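Long-range contacts in putative outer membrane protein (LpxR) (PDB 3FID), which acts as a lipid A deacylase, an outer membrane enzyme that modifies lipopolysaccharide: residues G214-F220 with G258-S264; S2-A8 with I288-F294; E71-R77 with Q240-V246; D29-Y33 with I59-S63. All blocks are in the same frame, centred on the assembly; numbering follows the deposited sequence.

Contact 1 (G214-F220 with G258-S264). With CXE (pentaethylene glycol monodecyl ether), chain K; CXE (pentaethylene glycol monodecyl ether), chain J.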
# COMPACT_ATOMS: atom_id res chain seq x y z
N GLY A 214 22.39 3.54 14.74
CA GLY A 214 22.91 4.80 14.24
C GLY A 214 22.25 5.20 12.93
O GLY A 214 21.02 5.15 12.81
N LEU A 215 23.07 5.61 11.96
CA LEU A 215 22.61 6.00 10.63
C LEU A 215 22.04 4.80 9.87
O LEU A 215 22.65 3.74 9.77
CB LEU A 215 23.73 6.64 9.80
CG LEU A 215 23.40 7.16 8.38
CD1 LEU A 215 22.55 8.45 8.36
CD2 LEU A 215 24.65 7.31 7.53
N ILE A 216 20.85 5.02 9.31
CA ILE A 216 20.25 4.06 8.43
C ILE A 216 19.79 4.82 7.19
O ILE A 216 19.28 5.96 7.28
CB ILE A 216 19.09 3.31 9.13
CG1 ILE A 216 18.67 2.08 8.31
CG2 ILE A 216 17.89 4.26 9.41
CD1 ILE A 216 17.80 1.12 9.08
N TYR A 217 20.06 4.23 6.03
CA TYR A 217 19.53 4.79 4.78
C TYR A 217 19.30 3.73 3.70
O TYR A 217 19.95 2.69 3.68
CB TYR A 217 20.38 5.94 4.24
CG TYR A 217 21.72 5.52 3.72
CD1 TYR A 217 22.87 5.56 4.56
CD2 TYR A 217 21.87 5.09 2.39
CE1 TYR A 217 24.10 5.16 4.08
CE2 TYR A 217 23.10 4.70 1.91
CZ TYR A 217 24.21 4.72 2.75
OH TYR A 217 25.41 4.32 2.23
N LYS A 218 18.36 4.03 2.80
CA LYS A 218 17.98 3.07 1.77
C LYS A 218 17.32 3.85 0.65
O LYS A 218 16.56 4.78 0.93
CB LYS A 218 17.01 2.03 2.36
CG LYS A 218 16.42 1.03 1.32
CD LYS A 218 15.53 -0.03 1.96
CE LYS A 218 14.86 -0.90 0.85
NZ LYS A 218 13.94 -1.90 1.50
N VAL A 219 17.65 3.52 -0.61
CA VAL A 219 16.97 4.08 -1.76
C VAL A 219 16.59 2.91 -2.65
O VAL A 219 17.36 1.98 -2.78
CB VAL A 219 17.85 5.06 -2.56
CG1 VAL A 219 17.06 5.69 -3.67
CG2 VAL A 219 18.43 6.19 -1.63
N PHE A 220 15.39 2.92 -3.22
CA PHE A 220 14.92 1.73 -3.92
C PHE A 220 13.97 2.08 -5.04
O PHE A 220 13.37 3.17 -5.06
CB PHE A 220 14.21 0.73 -2.96
CG PHE A 220 12.92 1.27 -2.42
CD1 PHE A 220 12.92 2.08 -1.28
CD2 PHE A 220 11.72 1.05 -3.10
CE1 PHE A 220 11.72 2.64 -0.80
CE2 PHE A 220 10.53 1.60 -2.63
CZ PHE A 220 10.53 2.41 -1.48
N GLY A 258 11.41 5.02 -3.80
CA GLY A 258 11.45 5.71 -2.53
C GLY A 258 12.74 5.64 -1.77
O GLY A 258 13.75 5.14 -2.28
N ALA A 259 12.71 6.13 -0.53
CA ALA A 259 13.91 6.21 0.32
C ALA A 259 13.53 6.26 1.80
O ALA A 259 12.41 6.69 2.17
CB ALA A 259 14.74 7.46 -0.03
N THR A 260 14.49 5.83 2.62
CA THR A 260 14.46 6.01 4.07
C THR A 260 15.76 6.67 4.54
O THR A 260 16.84 6.31 4.08
CB THR A 260 14.32 4.68 4.77
OG1 THR A 260 13.07 4.10 4.39
CG2 THR A 260 14.41 4.82 6.35
N ILE A 261 15.64 7.63 5.45
CA ILE A 261 16.82 8.17 6.12
C ILE A 261 16.48 8.28 7.60
O ILE A 261 15.42 8.78 7.99
CB ILE A 261 17.31 9.51 5.51
CG1 ILE A 261 18.73 9.86 6.04
CG2 ILE A 261 16.30 10.64 5.74
CD1 ILE A 261 19.21 11.32 5.75
N GLY A 262 17.36 7.76 8.44
CA GLY A 262 17.15 7.84 9.86
C GLY A 262 18.42 7.81 10.67
O GLY A 262 19.50 7.57 10.16
N TYR A 263 18.25 8.05 11.96
CA TYR A 263 19.31 7.89 12.92
C TYR A 263 18.64 7.38 14.17
O TYR A 263 17.74 8.02 14.68
CB TYR A 263 20.07 9.20 13.20
CG TYR A 263 21.38 8.90 13.92
CD1 TYR A 263 21.43 8.72 15.29
CD2 TYR A 263 22.56 8.72 13.20
CE1 TYR A 263 22.62 8.39 15.94
CE2 TYR A 263 23.76 8.40 13.84
CZ TYR A 263 23.78 8.24 15.21
OH TYR A 263 24.97 7.91 15.85
N SER A 264 19.06 6.20 14.62
CA SER A 264 18.56 5.62 15.87
C SER A 264 18.18 6.73 16.85
O SER A 264 19.03 7.56 17.19
CB SER A 264 19.64 4.74 16.53
OG SER A 264 19.62 3.43 16.01
C1 CXE K . 19.02 1.82 -6.66
C2 CXE K . 17.60 2.33 -6.57
C3 CXE K . 17.29 3.39 -7.63
C4 CXE K . 17.65 4.80 -7.15
C5 CXE K . 17.25 5.90 -8.13
C6 CXE K . 16.74 7.12 -7.35
C7 CXE K . 17.07 8.47 -7.98
C8 CXE K . 16.44 9.59 -7.16
C9 CXE K . 16.55 10.96 -7.82
C10 CXE K . 15.97 12.04 -6.90
O11 CXE K . 16.28 13.34 -7.40
C12 CXE K . 15.55 14.37 -6.71
C13 CXE K . 15.50 15.64 -7.55
O14 CXE K . 14.71 16.64 -6.89
C15 CXE K . 13.90 17.42 -7.78
C16 CXE K . 12.64 16.64 -8.16
O17 CXE K . 11.70 17.48 -8.83
C18 CXE K . 11.45 17.07 -10.17
C19 CXE K . 10.77 18.19 -10.94
O20 CXE K . 10.64 19.33 -10.09
C1 CXE J . 13.75 8.21 -4.39
C2 CXE J . 12.98 9.28 -3.65
C3 CXE J . 13.28 10.63 -4.27
C4 CXE J . 12.38 11.71 -3.71
C5 CXE J . 12.77 13.07 -4.26
C6 CXE J . 11.80 14.13 -3.77
C7 CXE J . 12.36 15.54 -3.90
C8 CXE J . 11.58 16.48 -2.98
C9 CXE J . 11.54 17.89 -3.53
C10 CXE J . 10.80 18.80 -2.56
O11 CXE J . 11.23 20.14 -2.82
C12 CXE J . 10.65 21.09 -1.92
C13 CXE J . 10.91 22.47 -2.50

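Contact 2 (S2-A8 with I288-F294)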
# COMPACT_ATOMS: atom_id res chain seq x y z
N SER A 2 10.40 -2.17 15.49
CA SER A 2 9.98 -0.89 14.95
C SER A 2 8.49 -0.67 15.19
O SER A 2 7.69 -1.62 15.20
CB SER A 2 10.42 -0.70 13.47
OG SER A 2 9.78 -1.56 12.52
N LEU A 3 8.15 0.59 15.47
CA LEU A 3 6.79 1.07 15.62
C LEU A 3 6.63 2.16 14.53
O LEU A 3 7.45 3.07 14.44
CB LEU A 3 6.65 1.67 17.03
CG LEU A 3 5.37 2.20 17.69
CD1 LEU A 3 4.78 3.35 16.90
CD2 LEU A 3 4.34 1.11 17.88
N ALA A 4 5.61 2.02 13.69
CA ALA A 4 5.50 2.91 12.53
C ALA A 4 4.13 3.50 12.35
O ALA A 4 3.13 2.84 12.65
CB ALA A 4 5.91 2.16 11.24
N ILE A 5 4.10 4.73 11.85
CA ILE A 5 2.86 5.40 11.42
C ILE A 5 3.05 5.68 9.93
O ILE A 5 4.07 6.23 9.54
CB ILE A 5 2.72 6.78 12.11
CG1 ILE A 5 3.02 6.66 13.61
CG2 ILE A 5 1.32 7.42 11.80
CD1 ILE A 5 1.80 6.63 14.52
N SER A 6 2.05 5.36 9.11
CA SER A 6 2.18 5.68 7.69
C SER A 6 0.91 6.34 7.18
O SER A 6 -0.20 5.88 7.48
CB SER A 6 2.54 4.44 6.88
OG SER A 6 2.65 4.76 5.47
N VAL A 7 1.08 7.41 6.43
CA VAL A 7 -0.03 8.17 5.83
C VAL A 7 0.14 8.09 4.29
O VAL A 7 1.21 8.42 3.76
CB VAL A 7 -0.03 9.63 6.35
CG1 VAL A 7 -1.07 10.53 5.64
CG2 VAL A 7 -0.26 9.67 7.89
N ALA A 8 -0.91 7.64 3.59
CA ALA A 8 -0.93 7.65 2.11
C ALA A 8 -1.91 8.71 1.64
O ALA A 8 -2.95 8.90 2.27
CB ALA A 8 -1.33 6.32 1.56
N ILE A 288 1.44 8.94 -2.90
CA ILE A 288 2.62 8.75 -2.06
C ILE A 288 2.24 8.13 -0.74
O ILE A 288 1.08 8.15 -0.34
CB ILE A 288 3.36 10.06 -1.77
CG1 ILE A 288 2.46 11.03 -0.96
CG2 ILE A 288 3.88 10.70 -3.07
CD1 ILE A 288 3.22 12.14 -0.27
N ASN A 289 3.23 7.55 -0.08
CA ASN A 289 3.11 7.34 1.36
C ASN A 289 4.34 7.95 2.05
O ASN A 289 5.44 7.95 1.48
CB ASN A 289 2.79 5.87 1.73
CG ASN A 289 3.84 4.87 1.27
OD1 ASN A 289 3.81 4.38 0.13
ND2 ASN A 289 4.76 4.51 2.17
N GLY A 290 4.11 8.52 3.24
CA GLY A 290 5.19 9.05 4.07
C GLY A 290 5.09 8.36 5.42
O GLY A 290 3.98 8.20 5.97
N ASP A 291 6.23 7.90 5.92
CA ASP A 291 6.22 7.10 7.14
C ASP A 291 7.21 7.64 8.18
O ASP A 291 8.29 8.15 7.84
CB ASP A 291 6.55 5.61 6.89
CG ASP A 291 6.12 5.10 5.49
OD1 ASP A 291 4.99 5.32 5.03
OD2 ASP A 291 6.95 4.40 4.87
N ILE A 292 6.81 7.52 9.44
CA ILE A 292 7.72 7.82 10.55
C ILE A 292 7.82 6.53 11.32
O ILE A 292 6.80 5.94 11.68
CB ILE A 292 7.16 8.92 11.49
CG1 ILE A 292 7.00 10.24 10.74
CG2 ILE A 292 8.10 9.10 12.71
CD1 ILE A 292 6.33 11.33 11.60
N THR A 293 9.06 6.04 11.49
CA THR A 293 9.29 4.75 12.09
C THR A 293 10.26 4.93 13.26
O THR A 293 11.34 5.51 13.10
CB THR A 293 9.88 3.77 11.07
OG1 THR A 293 9.06 3.76 9.90
CG2 THR A 293 9.91 2.35 11.66
N PHE A 294 9.84 4.45 14.42
CA PHE A 294 10.74 4.39 15.57
C PHE A 294 11.31 2.99 15.58
O PHE A 294 10.58 2.03 15.52
CB PHE A 294 9.98 4.74 16.85
CG PHE A 294 9.44 6.13 16.83
CD1 PHE A 294 10.28 7.22 17.08
CD2 PHE A 294 8.12 6.37 16.46
CE1 PHE A 294 9.80 8.53 17.01
CE2 PHE A 294 7.62 7.69 16.39
CZ PHE A 294 8.46 8.76 16.67

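Contact 3 (E71-R77 with Q240-V246)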
# COMPACT_ATOMS: atom_id res chain seq x y z
N GLU A 71 -24.54 9.88 -6.67
CA GLU A 71 -24.39 8.42 -6.55
C GLU A 71 -23.18 7.93 -7.33
O GLU A 71 -22.53 8.70 -8.05
CB GLU A 71 -25.65 7.71 -7.04
CG GLU A 71 -26.88 8.09 -6.26
CD GLU A 71 -28.15 7.61 -6.90
OE1 GLU A 71 -28.95 6.96 -6.18
OE2 GLU A 71 -28.33 7.88 -8.12
N ALA A 72 -22.87 6.64 -7.19
CA ALA A 72 -21.81 6.02 -7.97
C ALA A 72 -22.11 6.21 -9.46
O ALA A 72 -23.27 6.37 -9.84
CB ALA A 72 -21.66 4.55 -7.63
N VAL A 73 -21.05 6.21 -10.27
CA VAL A 73 -21.15 6.41 -11.72
C VAL A 73 -20.72 5.09 -12.38
O VAL A 73 -19.61 4.58 -12.14
CB VAL A 73 -20.23 7.59 -12.19
CG1 VAL A 73 -20.13 7.65 -13.70
CG2 VAL A 73 -20.75 8.92 -11.67
N LYS A 74 -21.57 4.53 -13.23
CA LYS A 74 -21.18 3.34 -13.99
C LYS A 74 -19.93 3.69 -14.79
O LYS A 74 -19.88 4.76 -15.40
CB LYS A 74 -22.29 2.91 -14.95
CG LYS A 74 -22.08 1.52 -15.53
CD LYS A 74 -22.40 0.45 -14.49
CE LYS A 74 -22.26 -1.00 -15.06
NZ LYS A 74 -23.00 -2.05 -14.23
N GLY A 75 -18.93 2.82 -14.78
CA GLY A 75 -17.66 3.17 -15.45
C GLY A 75 -16.56 3.73 -14.56
O GLY A 75 -15.41 3.89 -15.01
N ASP A 76 -16.86 4.01 -13.30
CA ASP A 76 -15.82 4.48 -12.35
C ASP A 76 -16.04 3.74 -11.04
O ASP A 76 -17.13 3.21 -10.77
CB ASP A 76 -15.91 6.01 -12.13
CG ASP A 76 -14.61 6.63 -11.56
OD1 ASP A 76 -13.64 5.92 -11.20
OD2 ASP A 76 -14.58 7.88 -11.45
N ARG A 77 -14.99 3.64 -10.23
CA ARG A 77 -15.16 2.97 -8.95
C ARG A 77 -16.11 3.78 -8.06
O ARG A 77 -16.15 5.01 -8.10
CB ARG A 77 -13.81 2.66 -8.26
CG ARG A 77 -13.03 3.85 -7.82
CD ARG A 77 -11.51 3.52 -7.76
NE ARG A 77 -11.24 2.38 -6.91
CZ ARG A 77 -10.20 1.56 -7.05
NH1 ARG A 77 -9.32 1.68 -8.05
NH2 ARG A 77 -10.08 0.55 -6.20
N GLN A 240 -27.11 1.88 -2.77
CA GLN A 240 -28.36 2.46 -3.27
C GLN A 240 -28.65 2.17 -4.74
O GLN A 240 -29.78 1.79 -5.08
CB GLN A 240 -28.35 3.95 -3.07
CG GLN A 240 -28.28 4.38 -1.62
CD GLN A 240 -28.26 5.87 -1.54
OE1 GLN A 240 -27.88 6.55 -2.49
NE2 GLN A 240 -28.68 6.40 -0.41
N THR A 241 -27.67 2.35 -5.62
CA THR A 241 -27.88 1.98 -7.03
C THR A 241 -27.77 0.48 -7.26
O THR A 241 -28.13 -0.01 -8.34
CB THR A 241 -26.93 2.73 -8.00
OG1 THR A 241 -25.57 2.63 -7.54
CG2 THR A 241 -27.32 4.20 -8.09
N LYS A 242 -27.25 -0.25 -6.28
CA LYS A 242 -27.16 -1.72 -6.36
C LYS A 242 -26.47 -2.26 -7.62
O LYS A 242 -26.92 -3.25 -8.21
CB LYS A 242 -28.54 -2.38 -6.20
CG LYS A 242 -29.16 -2.13 -4.84
CD LYS A 242 -30.52 -2.79 -4.72
CE LYS A 242 -31.09 -2.55 -3.34
NZ LYS A 242 -31.13 -1.09 -3.03
N MET A 243 -25.37 -1.63 -8.01
CA MET A 243 -24.66 -2.10 -9.20
C MET A 243 -23.21 -2.38 -8.89
O MET A 243 -22.68 -1.89 -7.89
CB MET A 243 -24.77 -1.09 -10.34
CG MET A 243 -24.26 0.30 -10.04
SD MET A 243 -24.27 1.33 -11.52
CE MET A 243 -23.95 2.94 -10.82
N GLU A 244 -22.59 -3.19 -9.74
CA GLU A 244 -21.14 -3.30 -9.80
C GLU A 244 -20.78 -2.31 -10.87
O GLU A 244 -21.30 -2.40 -11.98
CB GLU A 244 -20.71 -4.66 -10.30
CG GLU A 244 -21.13 -5.83 -9.51
CD GLU A 244 -20.53 -7.10 -10.11
OE1 GLU A 244 -21.33 -8.04 -10.38
OE2 GLU A 244 -19.28 -7.14 -10.35
N THR A 245 -19.89 -1.38 -10.57
CA THR A 245 -19.72 -0.22 -11.45
C THR A 245 -18.71 -0.39 -12.58
O THR A 245 -18.72 0.40 -13.51
CB THR A 245 -19.36 1.05 -10.66
OG1 THR A 245 -18.13 0.83 -9.95
CG2 THR A 245 -20.46 1.42 -9.67
N VAL A 246 -17.84 -1.40 -12.51
CA VAL A 246 -16.70 -1.50 -13.44
C VAL A 246 -16.41 -2.93 -13.85
O VAL A 246 -16.87 -3.86 -13.19
CB VAL A 246 -15.40 -0.93 -12.81
CG1 VAL A 246 -15.61 0.47 -12.29
CG2 VAL A 246 -14.91 -1.84 -11.67

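Contact 4 (D29-Y33 with I59-S63). With ZN (zinc ion), chain F.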
# COMPACT_ATOMS: atom_id res chain seq x y z
N ASP A 29 -4.17 13.12 -11.94
CA ASP A 29 -5.51 13.61 -12.15
C ASP A 29 -6.53 12.60 -11.65
O ASP A 29 -7.67 12.96 -11.44
CB ASP A 29 -5.75 13.88 -13.65
CG ASP A 29 -4.93 15.07 -14.16
OD1 ASP A 29 -4.74 16.03 -13.41
OD2 ASP A 29 -4.42 15.04 -15.31
N ARG A 30 -6.13 11.35 -11.50
CA ARG A 30 -7.03 10.33 -10.95
C ARG A 30 -7.06 10.40 -9.44
O ARG A 30 -6.23 11.07 -8.81
CB ARG A 30 -6.63 8.94 -11.43
CG ARG A 30 -7.02 8.79 -12.91
CD ARG A 30 -7.28 7.41 -13.30
NE ARG A 30 -8.33 6.72 -12.55
CZ ARG A 30 -9.62 6.70 -12.87
NH1 ARG A 30 -10.45 6.00 -12.11
NH2 ARG A 30 -10.10 7.35 -13.92
N GLY A 31 -8.02 9.70 -8.84
CA GLY A 31 -8.12 9.75 -7.41
C GLY A 31 -8.46 8.43 -6.77
O GLY A 31 -8.92 8.44 -5.64
N ASP A 32 -8.18 7.31 -7.45
CA ASP A 32 -8.63 5.98 -7.03
C ASP A 32 -8.36 5.65 -5.56
O ASP A 32 -9.24 5.13 -4.87
CB ASP A 32 -8.00 4.87 -7.88
CG ASP A 32 -8.39 4.93 -9.33
OD1 ASP A 32 -8.15 5.95 -10.00
OD2 ASP A 32 -8.89 3.89 -9.81
N TYR A 33 -7.12 5.86 -5.10
CA TYR A 33 -6.75 5.58 -3.71
C TYR A 33 -6.55 6.93 -3.06
O TYR A 33 -5.58 7.64 -3.33
CB TYR A 33 -5.47 4.75 -3.69
CG TYR A 33 -4.90 4.43 -2.33
CD1 TYR A 33 -3.51 4.28 -2.15
CD2 TYR A 33 -5.73 4.21 -1.23
CE1 TYR A 33 -2.96 3.94 -0.89
CE2 TYR A 33 -5.18 3.86 0.04
CZ TYR A 33 -3.81 3.74 0.20
OH TYR A 33 -3.30 3.39 1.45
N ILE A 59 -9.02 4.18 1.93
CA ILE A 59 -10.23 4.80 1.37
C ILE A 59 -10.02 4.96 -0.14
O ILE A 59 -8.95 5.43 -0.58
CB ILE A 59 -10.49 6.16 2.02
CG1 ILE A 59 -10.55 6.01 3.57
CG2 ILE A 59 -11.83 6.82 1.48
CD1 ILE A 59 -10.84 7.34 4.29
N TYR A 60 -11.03 4.54 -0.91
CA TYR A 60 -11.00 4.49 -2.38
C TYR A 60 -12.14 5.33 -2.90
O TYR A 60 -13.18 5.44 -2.24
CB TYR A 60 -11.10 3.03 -2.90
CG TYR A 60 -9.92 2.23 -2.37
CD1 TYR A 60 -8.68 2.34 -2.97
CD2 TYR A 60 -10.04 1.44 -1.22
CE1 TYR A 60 -7.55 1.66 -2.46
CE2 TYR A 60 -8.93 0.74 -0.71
CZ TYR A 60 -7.70 0.87 -1.34
OH TYR A 60 -6.58 0.21 -0.86
N SER A 61 -11.93 5.92 -4.08
CA SER A 61 -12.76 7.08 -4.52
C SER A 61 -12.95 7.04 -6.05
O SER A 61 -12.06 6.56 -6.77
CB SER A 61 -12.07 8.39 -4.12
OG SER A 61 -12.84 9.53 -4.54
N PRO A 62 -14.12 7.54 -6.55
CA PRO A 62 -14.22 7.88 -7.99
C PRO A 62 -13.24 9.02 -8.31
O PRO A 62 -12.72 9.67 -7.40
CB PRO A 62 -15.67 8.41 -8.16
CG PRO A 62 -16.32 8.35 -6.85
CD PRO A 62 -15.35 7.84 -5.80
N SER A 63 -13.03 9.28 -9.59
CA SER A 63 -12.02 10.26 -10.01
C SER A 63 -12.68 11.48 -10.63
O SER A 63 -13.81 11.39 -11.14
CB SER A 63 -11.03 9.62 -10.99
OG SER A 63 -10.21 8.66 -10.34
ZN ZN F . -3.22 16.41 -15.80

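Contact 1 (G214-F220 with G258-S264)
Gly-214 and Ser-264 begin a ladder that runs without a break to Phe-220 and Gly-258, joining strands 215-228 and 251-263 in antiparallel order. Pairs Ile-216/Gly-262, Lys-218/Thr-260 and Phe-220/Gly-258 each exchange two backbone hydrogen bonds. At the Gly-214 end Ser-264 OG accepts Gly-214 N at 3.0 Å.

The tight side carries Ile-216, Lys-218, Phe-220 and Thr-260, and its glycines let groups settle onto bare backbone. Phe-220 holds CG between its own N and carbonyl carbon (chi1 67°), which lays the ring across Gly-258; CE1 comes to 3.3 Å from Gly-258 C, and Gly-258 CA makes a CH-pi contact over the ring face. In the same way Ile-216 CG2 lies 3.7 Å from Gly-262 CA. Lys-218, fully extended, leads away from Thr-260 into the barrel, where its NZ donates to Asn-197 OD1 and Phe-193 O; Thr-260 OG1 pairs with Ser-269.

The other side, with Leu-215, Tyr-217, Val-219, Ala-259, Ile-261 and Tyr-263, is looser. Here Val-219 CG2 and Ala-259 CB stand 4.2 Å apart, and Tyr-217 swings away from its partner. Tyr-263 instead folds one ring face over Gly-214, whose CA lies 3.8 Å from the centroid. Detergent lies against this surface: Val-219 CG1 meets C4 of one decyl tail at 3.6 Å. A buried inner face of mixed character, with an apolar, detergent-clad outside, is typical of a transmembrane beta-barrel wall.

Contact 2 (S2-A8 with I288-F294)
Ser-6 OG donates to Asp-291 OD1 across the seam where the first strand, 2-9, meets the last, 285-295, to close the beta-barrel. The modelled separation between those two oxygens, 2.4 Å, is shorter than normal, so its exact value is doubtful. The serine hydroxyl reaches over because OG lies anti to the Ser-6 nitrogen (chi1 179°). Asp-291 OD1 is gripped a second time from its own strand: Asn-289 ND2 donates to its syn lone pair at 3.0 Å, with the carboxylate oxygen almost in the amide plane. Asn-289 OD1 in turn receives Asn-273 ND2 and Arg-256 NH2, which extends this buried polar network over neighbouring strands.

Behind the side chains stands a regular antiparallel ladder. Leu-3/Phe-294, Ile-5/Ile-292 and Val-7/Gly-290 are hydrogen-bonded pairs, the straightest bond being Val-7 N to Gly-290 O (3.0 Å, 175°). Leu-3, Ile-5, Val-7, Ile-292 and Phe-294 line the outward surface, where an outer membrane protein meets lipid, and their contacts with each other are slight.

Beside the polar group, the inward row has small residues: Ala-8 CB packs 4.1 Å from Asn-289 CB, and Ala-4 CB rests 3.8 Å from Thr-293 OG1, itself bonded to Gly-206 O. At the far end, Thr-293 CG2 presses against Ser-2 CB at 3.6 Å.

Contact 3 (E71-R77 with Q240-V246)
Gly-75 N points straight at Thr-245 O, 2.7 Å away with 164° at the hydrogen, and this bond pins the corner of a type II beta turn to a second irregular segment. The turn runs from Val-73 to Asp-76 and is closed by Asp-76 N on Val-73 O; Gly-75 sits at positive phi, a place suited to glycine. Neither 71-77 nor 240-246 contains regular structure.

Thr-245 replies with its side chain: OG1 donates to Asp-76 O at 2.7 Å, so one residue grips the turn twice, while its CG2 meets Ala-72 CB at 3.9 Å. Lys-74 bends at chi2 (75°) and folds back over the other segment, its NZ giving a bond of 2.8 Å to Glu-244 O. On the way Lys-74 CD brushes Met-243 SD at 3.6 Å. The extended methionine carries its CE to Ala-72 O, also 3.6 Å. Farther out, Thr-241 CG2 touches the Glu-71 carboxylate at CD, 3.7 Å, while Thr-241 OG1 bonds to Asp-135.

All three cross-bonds end on backbone carbonyl oxygens, so the lysine's charge is probably eased by the carbonyl dipole of Glu-244, and the loops are joined by hydrogen bonds and van der Waals contacts without a salt bridge between them.

Contact 4 (D29-Y33 with I59-S63)
The mouth of the barrel wall, where strand 49-60 runs out and strand 33-44 begins, brings Tyr-33 beside Tyr-60 as a non-hydrogen-bonded antiparallel pair. Their rings lie nearly parallel, 24° apart, but are slid so far that they barely overlap: the centroids are 5.2 Å apart and the touch is Tyr-33 CD2 on Tyr-60 CE1 at 3.4 Å. One step on, Ser-61 N donates to Asp-32 O at 2.9 Å.

Beyond the strands, Ser-63 takes over. Its OG accepts Gly-31 N at 2.9 Å and sits 3.1 Å over one face of the Arg-30 guanidinium, wrongly placed for a bond from NE or NH1. Arg-30 bends at chi3 (58°), bringing its edge to Asp-32, and the salt bridge from NE uses the syn lone pair of Asp-32 OD1 at 2.7 Å. With the carboxylate at its edge and the serine over one face, the guanidinium probably has little freedom to turn.

Asp-29 OD2 binds a zinc ion at 1.9 Å together with His-25 of helix 25-29, just before this pairing in the chain. Strand 285-295 backs the contact, Tyr-285 against Arg-30 and Asp-32, and Tyr-287 edge-to-face with Tyr-33.

In the fold
Contacts 1 and 2 are strand pairs of the same barrel wall, 13 Å apart between centres, each with a buried inward row and an outward apolar row; contact 2 closes the barrel and encloses the other three along the chain. Contact 4, the most buried, lies where that wall passes into loops, and it meets contact 2 through Tyr-33 OH on Ala-8 CB. Contact 3, farthest from the chain's centre, joins loops alone. It leans on contact 4: Asp-76 OD2 reaches Ser-63 N, and Arg-77 NH1 forms a salt bridge with Asp-32. The wall contacts rest mainly on backbone ladders, while contacts 3 and 4 rely more on side-chain bonds, with the salt bridges there.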